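Local coordinates for Vlm2 (Streptomyces tsusimaensis, PDB 6ECB), which is a nonribosomal peptide synthetase that takes part in making the depsipeptide valinomycin, this chain being its thioesterase domain, at residues P81-F86 / L213-H218; C93-A98 / L125-R130; I136-P141 / R251-W256. All coordinates share one frame; numbering follows the deposited sequence.

Interaction 1 of 3, residues P81-F86 / L213-H218; sequences PVYPSF and LRLQMH
Tyr-83 and His-218 meet with their ring planes 57° apart and centroids 5.6 Å from each other, too oblique for a stack or an edge-to-face pair. The close approach is made instead by the tyrosine methylene: Tyr-83 CB stands 3.6 Å from the centroid of the His-218 imidazole, almost exactly on its normal, a CH-pi contact over the middle of the face. In the plane of the same ring, at its edge, His-218 NE2 donates to Pro-84 O at 2.8 Å with an N-H...O angle of 156°. The donor lies well above the carbonyl plane, so the bond uses neither lone-pair direction. CG of His-218 is anti to the backbone N (chi1 169°), which turns the imidazole out from helix 206-220 toward the loop.

The phenol runs the other way along that helix. Its CE1 edge faces Leu-215 N at 4.0 Å, and Tyr-83 OH rests 3.6 Å from Arg-214 CB, beside an extended arginine chain whose NE forms a salt bridge with Asp-210. Deeper in, Leu-215 CD1 touches the loop at two points, 3.8 Å from Pro-84 CD and 3.6 Å from Val-82 O.

The contact joins the loop before helix 86-97 to a helix inserted between strands 134-137 and 237-241, where thioesterases of this type usually carry their lid. Because Pro-84 O also receives a hydrogen bond from Tyr-222 OH, two side chains grip one carbonyl; with one face under Tyr-83 CB and NE2 engaged, the imidazole is probably well fixed in rotation.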
loop_
_atom_site.group_PDB
_atom_site.type_symbol
_atom_site.label_atom_id
_atom_site.label_comp_id
_atom_site.label_asym_id
_atom_site.label_seq_id
_atom_site.Cartn_x
_atom_site.Cartn_y
_atom_site.Cartn_z
ATOM N N PRO A 81 10.346 14.789 -10.369
ATOM C CA PRO A 81 9.088 14.303 -9.783
ATOM C C PRO A 81 8.159 13.890 -10.909
ATOM O O PRO A 81 8.218 14.442 -12.013
ATOM C CB PRO A 81 8.550 15.515 -9.012
ATOM C CG PRO A 81 9.632 16.556 -9.057
ATOM C CD PRO A 81 10.478 16.249 -10.238
ATOM N N VAL A 82 7.336 12.881 -10.636
ATOM C CA VAL A 82 6.410 12.329 -11.616
ATOM C C VAL A 82 5.044 12.225 -10.962
ATOM O O VAL A 82 4.932 11.686 -9.856
ATOM C CB VAL A 82 6.865 10.942 -12.112
ATOM C CG1 VAL A 82 5.881 10.399 -13.122
ATOM C CG2 VAL A 82 8.256 11.030 -12.701
ATOM N N TYR A 83 4.014 12.698 -11.663
ATOM C CA TYR A 83 2.624 12.643 -11.208
ATOM C C TYR A 83 1.859 11.801 -12.222
ATOM O O TYR A 83 1.254 12.317 -13.171
ATOM C CB TYR A 83 2.039 14.048 -11.069
ATOM C CG TYR A 83 2.860 14.912 -10.156
ATOM C CD1 TYR A 83 2.889 14.658 -8.795
ATOM C CD2 TYR A 83 3.644 15.936 -10.643
ATOM C CE1 TYR A 83 3.647 15.425 -7.939
ATOM C CE2 TYR A 83 4.400 16.724 -9.788
ATOM C CZ TYR A 83 4.408 16.447 -8.426
ATOM O OH TYR A 83 5.163 17.217 -7.552
ATOM N N PRO A 84 1.890 10.490 -12.073
ATOM C CA PRO A 84 1.265 9.627 -13.073
ATOM C C PRO A 84 -0.242 9.609 -12.943
ATOM O O PRO A 84 -0.801 9.749 -11.849
ATOM C CB PRO A 84 1.840 8.237 -12.762
ATOM C CG PRO A 84 2.335 8.309 -11.397
ATOM C CD PRO A 84 2.549 9.736 -10.998
ATOM N N SER A 85 -0.893 9.382 -14.071
ATOM C CA SER A 85 -2.291 8.970 -14.037
ATOM C C SER A 85 -2.378 7.601 -13.356
ATOM O O SER A 85 -1.379 6.896 -13.187
ATOM C CB SER A 85 -2.868 8.894 -15.446
ATOM O OG SER A 85 -2.285 7.789 -16.125
ATOM N N PHE A 86 -3.594 7.206 -12.965
ATOM C CA PHE A 86 -3.766 5.873 -12.391
ATOM C C PHE A 86 -3.255 4.798 -13.343
ATOM O O PHE A 86 -2.513 3.897 -12.935
ATOM C CB PHE A 86 -5.238 5.621 -12.047
ATOM C CG PHE A 86 -5.500 4.250 -11.491
ATOM C CD1 PHE A 86 -6.147 3.305 -12.261
ATOM C CD2 PHE A 86 -5.114 3.901 -10.211
ATOM C CE1 PHE A 86 -6.409 2.045 -11.772
ATOM C CE2 PHE A 86 -5.385 2.620 -9.705
ATOM C CZ PHE A 86 -6.030 1.693 -10.512
ATOM N N LEU A 213 4.466 13.983 -0.127
ATOM C CA LEU A 213 3.246 14.733 0.155
ATOM C C LEU A 213 2.634 15.293 -1.125
ATOM O O LEU A 213 1.405 15.317 -1.278
ATOM C CB LEU A 213 3.535 15.848 1.148
ATOM C CG LEU A 213 3.915 15.382 2.553
ATOM C CD1 LEU A 213 4.491 16.540 3.344
ATOM C CD2 LEU A 213 2.683 14.807 3.231
ATOM N N ARG A 214 3.473 15.713 -2.073
ATOM C CA ARG A 214 2.943 16.235 -3.331
ATOM C C ARG A 214 2.338 15.118 -4.173
ATOM O O ARG A 214 1.248 15.278 -4.729
ATOM C CB ARG A 214 4.034 16.966 -4.113
ATOM C CG ARG A 214 4.540 18.244 -3.451
ATOM C CD ARG A 214 5.625 18.945 -4.289
ATOM N NE ARG A 214 6.134 20.130 -3.589
ATOM C CZ ARG A 214 5.481 21.288 -3.528
ATOM N NH1 ARG A 214 4.304 21.434 -4.140
ATOM N NH2 ARG A 214 6.008 22.305 -2.860
ATOM N N LEU A 215 3.010 13.968 -4.265
ATOM C CA LEU A 215 2.429 12.862 -5.021
ATOM C C LEU A 215 1.160 12.349 -4.340
ATOM O O LEU A 215 0.198 11.961 -5.003
ATOM C CB LEU A 215 3.449 11.733 -5.189
ATOM C CG LEU A 215 2.974 10.506 -5.976
ATOM C CD1 LEU A 215 2.449 10.893 -7.364
ATOM C CD2 LEU A 215 4.126 9.522 -6.090
ATOM N N GLN A 216 1.130 12.359 -3.011
ATOM C CA GLN A 216 -0.069 11.926 -2.301
ATOM C C GLN A 216 -1.272 12.789 -2.655
ATOM O O GLN A 216 -2.348 12.264 -2.964
ATOM C CB GLN A 216 0.179 11.958 -0.787
ATOM C CG GLN A 216 -1.021 11.484 0.006
ATOM C CD GLN A 216 -0.751 11.552 1.504
ATOM O OE1 GLN A 216 -0.193 12.522 1.993
ATOM N NE2 GLN A 216 -1.136 10.506 2.226
ATOM N N MET A 217 -1.123 14.120 -2.601
ATOM C CA MET A 217 -2.232 15.004 -2.954
ATOM C C MET A 217 -2.711 14.718 -4.369
ATOM O O MET A 217 -3.916 14.683 -4.636
ATOM C CB MET A 217 -1.813 16.474 -2.835
ATOM C CG MET A 217 -2.997 17.438 -2.857
ATOM S SD MET A 217 -4.056 17.265 -1.399
ATOM C CE MET A 217 -2.831 16.964 -0.137
ATOM N N HIS A 218 -1.772 14.488 -5.290
ATOM C CA HIS A 218 -2.131 14.170 -6.670
ATOM C C HIS A 218 -2.947 12.881 -6.752
ATOM O O HIS A 218 -3.979 12.827 -7.425
ATOM C CB HIS A 218 -0.857 14.037 -7.504
ATOM C CG HIS A 218 -1.078 13.472 -8.860
ATOM N ND1 HIS A 218 -1.623 14.217 -9.885
ATOM C CD2 HIS A 218 -0.816 12.249 -9.374
ATOM C CE1 HIS A 218 -1.709 13.462 -10.968
ATOM N NE2 HIS A 218 -1.224 12.266 -10.686
#

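Interaction 2 of 3, residues C93-A98 / L125-R130; sequences CSDSAA and LDRGIR
Asp-95 OD1 and Arg-127 NH1 form the one salt bridge between 93-98 and 125-130, and at 3.3 Å it is a long one. The carboxylate and guanidinium planes stand 77° apart, so the groups meet crosswise through a single oxygen and a single nitrogen, without the paired geometry of a bidentate bridge. The CB of Asp-95 starts off away from Arg-127, but CG lies beside the backbone N (chi1 -73°), which brings OD1 back over the helix toward the arginine. Arg-127 reaches across from its own turn with a chain that kinks on the way.

Next to the salt bridge a methyl group takes over: Ala-98 CB touches the guanidinium obliquely, 3.7 Å from Arg-127 NH1 and 3.8 Å from Arg-127 NH2, and also makes an apolar contact with Ile-129 CD1 at 4.0 Å. One methyl group thus touches both the charged end of the arginine and the tip of the isoleucine.

Arg-127 and Ile-129 stand before and after Gly-128, just past helix 112-126, which closes in a Schellman motif: Gly-128 N bonds to Leu-125 O at 3.0 Å, Ile-129 N pairs with Leu-124 O, and Gly-128 takes the C-prime position with positive phi (84°). This turn presents both side chains to 93-98.

Most of the touching residues are at least partly exposed, making this a surface contact near the ends of two helices that also pack against each other directly, where Cys-93 touches Leu-120 and Ala-98 touches Leu-124. Helix 86-97 precedes strand 105-110, helix 112-126 follows it, and the chain then enters strand 134-137 alongside.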
loop_
_atom_site.group_PDB
_atom_site.type_symbol
_atom_site.label_atom_id
_atom_site.label_comp_id
_atom_site.label_asym_id
_atom_site.label_seq_id
_atom_site.Cartn_x
_atom_site.Cartn_y
_atom_site.Cartn_z
ATOM N N CYS A 93 4.145 0.161 -12.070
ATOM C CA CYS A 93 4.227 -0.847 -11.024
ATOM C C CYS A 93 4.268 -2.253 -11.611
ATOM O O CYS A 93 4.973 -3.132 -11.089
ATOM C CB CYS A 93 3.052 -0.698 -10.068
ATOM S SG CYS A 93 3.140 0.768 -9.036
ATOM N N SER A 94 3.527 -2.479 -12.695
ATOM C CA SER A 94 3.577 -3.765 -13.388
ATOM C C SER A 94 4.974 -4.041 -13.911
ATOM O O SER A 94 5.538 -5.128 -13.706
ATOM C CB SER A 94 2.579 -3.786 -14.554
ATOM O OG SER A 94 1.252 -3.561 -14.131
ATOM N N ASP A 95 5.552 -3.060 -14.595
ATOM C CA ASP A 95 6.881 -3.218 -15.134
ATOM C C ASP A 95 7.884 -3.534 -14.043
ATOM O O ASP A 95 8.776 -4.349 -14.247
ATOM C CB ASP A 95 7.305 -1.952 -15.861
ATOM C CG ASP A 95 6.596 -1.775 -17.199
ATOM O OD1 ASP A 95 5.917 -2.704 -17.691
ATOM O OD2 ASP A 95 6.742 -0.683 -17.765
ATOM N N SER A 96 7.778 -2.866 -12.893
ATOM C CA SER A 96 8.704 -3.127 -11.795
ATOM C C SER A 96 8.432 -4.495 -11.154
ATOM O O SER A 96 9.370 -5.244 -10.845
ATOM C CB SER A 96 8.580 -1.988 -10.768
ATOM O OG SER A 96 9.411 -2.176 -9.639
ATOM N N ALA A 97 7.172 -4.820 -10.921
ATOM C CA ALA A 97 6.847 -6.084 -10.265
ATOM C C ALA A 97 7.206 -7.272 -11.157
ATOM O O ALA A 97 7.534 -8.351 -10.656
ATOM C CB ALA A 97 5.365 -6.136 -9.913
ATOM N N ALA A 98 7.140 -7.089 -12.470
ATOM C CA ALA A 98 7.383 -8.191 -13.395
ATOM C C ALA A 98 8.762 -8.810 -13.224
ATOM O O ALA A 98 8.939 -9.982 -13.538
ATOM C CB ALA A 98 7.201 -7.708 -14.834
ATOM N N LEU A 125 -1.022 -10.811 -15.817
ATOM C CA LEU A 125 -1.649 -11.959 -16.467
ATOM C C LEU A 125 -1.708 -11.769 -17.978
ATOM O O LEU A 125 -1.461 -12.703 -18.749
ATOM C CB LEU A 125 -3.051 -12.163 -15.915
ATOM C CG LEU A 125 -3.140 -12.578 -14.454
ATOM C CD1 LEU A 125 -4.597 -12.520 -14.017
ATOM C CD2 LEU A 125 -2.616 -13.947 -14.250
ATOM N N ASP A 126 -2.013 -10.549 -18.417
ATOM C CA ASP A 126 -2.081 -10.268 -19.846
ATOM C C ASP A 126 -0.741 -10.466 -20.530
ATOM O O ASP A 126 -0.695 -10.725 -21.736
ATOM C CB ASP A 126 -2.554 -8.839 -20.079
ATOM C CG ASP A 126 -4.013 -8.641 -19.777
ATOM O OD1 ASP A 126 -4.755 -9.617 -19.584
ATOM O OD2 ASP A 126 -4.413 -7.474 -19.719
ATOM N N ARG A 127 0.362 -10.316 -19.786
ATOM C CA ARG A 127 1.699 -10.517 -20.308
ATOM C C ARG A 127 2.217 -11.934 -20.084
ATOM O O ARG A 127 3.384 -12.199 -20.383
ATOM C CB ARG A 127 2.704 -9.549 -19.653
ATOM C CG ARG A 127 2.378 -8.077 -19.763
ATOM C CD ARG A 127 3.319 -7.240 -18.861
ATOM N NE ARG A 127 4.722 -7.627 -19.035
ATOM C CZ ARG A 127 5.748 -7.016 -18.439
ATOM N NH1 ARG A 127 5.529 -5.976 -17.641
ATOM N NH2 ARG A 127 6.994 -7.441 -18.650
ATOM N N GLY A 128 1.396 -12.850 -19.585
ATOM C CA GLY A 128 1.857 -14.222 -19.416
ATOM C C GLY A 128 2.612 -14.465 -18.126
ATOM O O GLY A 128 3.479 -15.342 -18.076
ATOM N N ILE A 129 2.336 -13.669 -17.098
ATOM C CA ILE A 129 2.956 -13.798 -15.778
ATOM C C ILE A 129 1.834 -13.982 -14.776
ATOM O O ILE A 129 0.965 -13.109 -14.659
ATOM C CB ILE A 129 3.786 -12.560 -15.428
ATOM C CG1 ILE A 129 4.860 -12.345 -16.502
ATOM C CG2 ILE A 129 4.378 -12.672 -14.010
ATOM C CD1 ILE A 129 5.559 -10.980 -16.359
ATOM N N ARG A 130 1.864 -15.078 -14.026
ATOM C CA ARG A 130 0.748 -15.401 -13.143
ATOM C C ARG A 130 1.152 -15.360 -11.676
ATOM O O ARG A 130 1.778 -16.313 -11.171
ATOM C CB ARG A 130 0.186 -16.775 -13.496
ATOM C CG ARG A 130 -1.082 -17.130 -12.719
ATOM C CD ARG A 130 -1.542 -18.547 -13.028
ATOM N NE ARG A 130 -2.773 -18.871 -12.302
ATOM C CZ ARG A 130 -4.005 -18.574 -12.720
ATOM N NH1 ARG A 130 -4.225 -17.976 -13.892
ATOM N NH2 ARG A 130 -5.040 -18.908 -11.959
#

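Interaction 3 of 3, residues I136-P141 / R251-W256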
loop_
_atom_site.group_PDB
_atom_site.type_symbol
_atom_site.label_atom_id
_atom_site.label_comp_id
_atom_site.label_asym_id
_atom_site.label_seq_id
_atom_site.Cartn_x
_atom_site.Cartn_y
_atom_site.Cartn_z
ATOM N N ILE A 136 -5.609 -8.135 -0.713
ATOM C CA ILE A 136 -6.205 -6.818 -0.506
ATOM C C ILE A 136 -6.234 -6.538 0.992
ATOM O O ILE A 136 -6.809 -7.305 1.783
ATOM C CB ILE A 136 -7.619 -6.730 -1.104
ATOM C CG1 ILE A 136 -7.577 -6.860 -2.634
ATOM C CG2 ILE A 136 -8.306 -5.427 -0.638
ATOM C CD1 ILE A 136 -6.815 -5.764 -3.346
ATOM N N LEU A 137 -5.642 -5.412 1.388
ATOM C CA LEU A 137 -5.614 -5.008 2.789
ATOM C C LEU A 137 -6.639 -3.891 2.997
ATOM O O LEU A 137 -6.383 -2.715 2.714
ATOM C CB LEU A 137 -4.213 -4.569 3.190
ATOM C CG LEU A 137 -3.147 -5.658 3.082
ATOM C CD1 LEU A 137 -1.796 -5.049 3.468
ATOM C CD2 LEU A 137 -3.453 -6.867 3.946
ATOM N N ASP A 138 -7.824 -4.302 3.432
ATOM C CA ASP A 138 -8.837 -3.441 4.034
ATOM C C ASP A 138 -9.320 -2.290 3.148
ATOM O O ASP A 138 -9.562 -1.182 3.640
ATOM C CB ASP A 138 -8.319 -2.893 5.379
ATOM C CG ASP A 138 -9.435 -2.402 6.252
ATOM O OD1 ASP A 138 -10.485 -3.085 6.296
ATOM O OD2 ASP A 138 -9.256 -1.365 6.918
ATOM N N THR A 139 -9.527 -2.542 1.845
ATOM C CA THR A 139 -10.248 -1.590 1.026
ATOM C C THR A 139 -11.265 -2.360 0.193
ATOM O O THR A 139 -10.926 -3.410 -0.356
ATOM C CB THR A 139 -9.357 -0.750 0.065
ATOM O OG1 THR A 139 -10.181 0.190 -0.633
ATOM C CG2 THR A 139 -8.689 -1.561 -0.956
ATOM N N PRO A 140 -12.479 -1.843 0.063
ATOM C CA PRO A 140 -13.408 -2.389 -0.930
ATOM C C PRO A 140 -12.979 -2.004 -2.327
ATOM O O PRO A 140 -12.176 -1.075 -2.524
ATOM C CB PRO A 140 -14.746 -1.715 -0.586
ATOM C CG PRO A 140 -14.545 -0.967 0.656
ATOM C CD PRO A 140 -13.068 -0.674 0.737
ATOM N N PRO A 141 -13.582 -2.605 -3.336
ATOM C CA PRO A 141 -13.240 -2.188 -4.697
ATOM C C PRO A 141 -13.690 -0.778 -4.995
ATOM O O PRO A 141 -13.027 -0.088 -5.785
ATOM C CB PRO A 141 -13.934 -3.237 -5.590
ATOM C CG PRO A 141 -14.799 -4.020 -4.750
ATOM C CD PRO A 141 -14.392 -3.837 -3.301
ATOM N N ARG A 251 -20.460 -2.784 4.126
ATOM C CA ARG A 251 -21.249 -3.582 3.177
ATOM C C ARG A 251 -20.676 -3.567 1.764
ATOM O O ARG A 251 -21.253 -4.219 0.877
ATOM C CB ARG A 251 -22.699 -3.095 3.155
ATOM C CG ARG A 251 -22.886 -1.728 2.549
ATOM C CD ARG A 251 -24.376 -1.378 2.436
ATOM N NE ARG A 251 -24.919 -1.203 3.765
ATOM C CZ ARG A 251 -25.338 -0.052 4.307
ATOM N NH1 ARG A 251 -25.744 -0.048 5.556
ATOM N NH2 ARG A 251 -25.394 1.081 3.617
ATOM N N LEU A 252 -19.566 -2.865 1.521
ATOM C CA LEU A 252 -18.980 -2.807 0.185
ATOM C C LEU A 252 -17.866 -3.810 -0.036
ATOM O O LEU A 252 -17.428 -3.985 -1.177
ATOM C CB LEU A 252 -18.447 -1.399 -0.116
ATOM C CG LEU A 252 -19.514 -0.309 -0.088
ATOM C CD1 LEU A 252 -18.853 1.053 -0.340
ATOM C CD2 LEU A 252 -20.589 -0.596 -1.142
ATOM N N PHE A 253 -17.398 -4.495 1.015
ATOM C CA PHE A 253 -16.261 -5.384 0.830
ATOM C C PHE A 253 -16.629 -6.603 -0.000
ATOM O O PHE A 253 -15.795 -7.093 -0.762
ATOM C CB PHE A 253 -15.697 -5.827 2.186
ATOM C CG PHE A 253 -14.758 -4.818 2.788
ATOM C CD1 PHE A 253 -13.413 -4.833 2.465
ATOM C CD2 PHE A 253 -15.221 -3.833 3.631
ATOM C CE1 PHE A 253 -12.541 -3.896 3.002
ATOM C CE2 PHE A 253 -14.338 -2.888 4.163
ATOM C CZ PHE A 253 -13.013 -2.925 3.834
ATOM N N SER A 254 -17.852 -7.117 0.164
ATOM C CA SER A 254 -18.233 -8.350 -0.523
ATOM C C SER A 254 -18.161 -8.203 -2.036
ATOM O O SER A 254 -18.063 -9.216 -2.756
ATOM C CB SER A 254 -19.635 -8.766 -0.090
ATOM O OG SER A 254 -20.647 -7.873 -0.565
ATOM N N ALA A 255 -18.203 -6.970 -2.542
ATOM C CA ALA A 255 -18.120 -6.759 -3.982
ATOM C C ALA A 255 -16.791 -7.213 -4.578
ATOM O O ALA A 255 -16.694 -7.298 -5.802
ATOM C CB ALA A 255 -18.417 -5.289 -4.296
ATOM N N TRP A 256 -15.758 -7.519 -3.769
ATOM C CA TRP A 256 -14.564 -8.124 -4.371
ATOM C C TRP A 256 -14.922 -9.378 -5.145
ATOM O O TRP A 256 -14.257 -9.690 -6.133
ATOM C CB TRP A 256 -13.466 -8.463 -3.351
ATOM C CG TRP A 256 -12.655 -7.252 -3.041
ATOM C CD1 TRP A 256 -12.599 -6.585 -1.852
ATOM C CD2 TRP A 256 -11.800 -6.546 -3.943
ATOM N NE1 TRP A 256 -11.762 -5.490 -1.962
ATOM C CE2 TRP A 256 -11.261 -5.441 -3.233
ATOM C CE3 TRP A 256 -11.431 -6.733 -5.282
ATOM C CZ2 TRP A 256 -10.407 -4.523 -3.830
ATOM C CZ3 TRP A 256 -10.591 -5.812 -5.869
ATOM C CH2 TRP A 256 -10.084 -4.729 -5.143
#
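Trp-256 is clamped between Pro-141 and Ile-136 beneath the loop that leaves strand 134-137 of this alpha/beta-hydrolase fold, the loop carrying Asp-138, the probable acid of a Ser-111, His-273, Asp-138 triad. Packing is tightest here. Pro-141 CD lies 3.4 Å from the centroid of the indole five-membered ring, and on the opposite face Ile-136 CG1 lies 4.0 Å from that of the six-membered ring, both as CH-pi contacts. In the indole plane, Trp-256 NE1 donates to Thr-139 O at 2.8 Å and 161°, meeting a lone pair in the carbonyl plane. With a leucine in place of Trp-256, Thr-139 O would probably lose this buried donor and a gap would open between Pro-141 and Ile-136.

A second ring extends the dense side: Pro-140 CG sits over the centre of the Phe-253 ring, 4.0 Å from its centroid. The outer side is thinner: the partly exposed Leu-252 and Ala-255 add aliphatic touches, Leu-252 CB at 3.7 Å from Pro-140 CB and Ala-255 CB at 3.9 Å from Pro-141 CG, with no ring face or hydrogen bond between them.

Asp-138 turns its carboxylate nearly parallel to the phenyl plane, 12° apart. Thr-242 N and His-245 NE2 bond to OD1, and His-273 ND1 bonds to OD2; Asp-138 OD1 also approaches the ring obliquely, 3.5 Å from Phe-253 CZ.

Overall arrangement
Interaction 3 is the buried contact of the set, interaction 1 is partly buried and interaction 2 lies at the surface; their centres are 22 to 24 Å apart and none touches another. Burial goes with chemistry: an indole held between a proline and an isoleucine, a phenyl ring under a second proline and an indole N-H bond in interaction 3, one imidazole bond with apolar packing in interaction 1, a long salt bridge beside a methyl in interaction 2. Helix 86-97 links the first two: 81-86 leads into it and 93-98 lies toward its far end. Segments of interactions 1 and 3 alternate along the chain, but interaction 1 joins a loop to inserted helix 206-220, interaction 3 a sheet strand's end to the loop before strand 264-268.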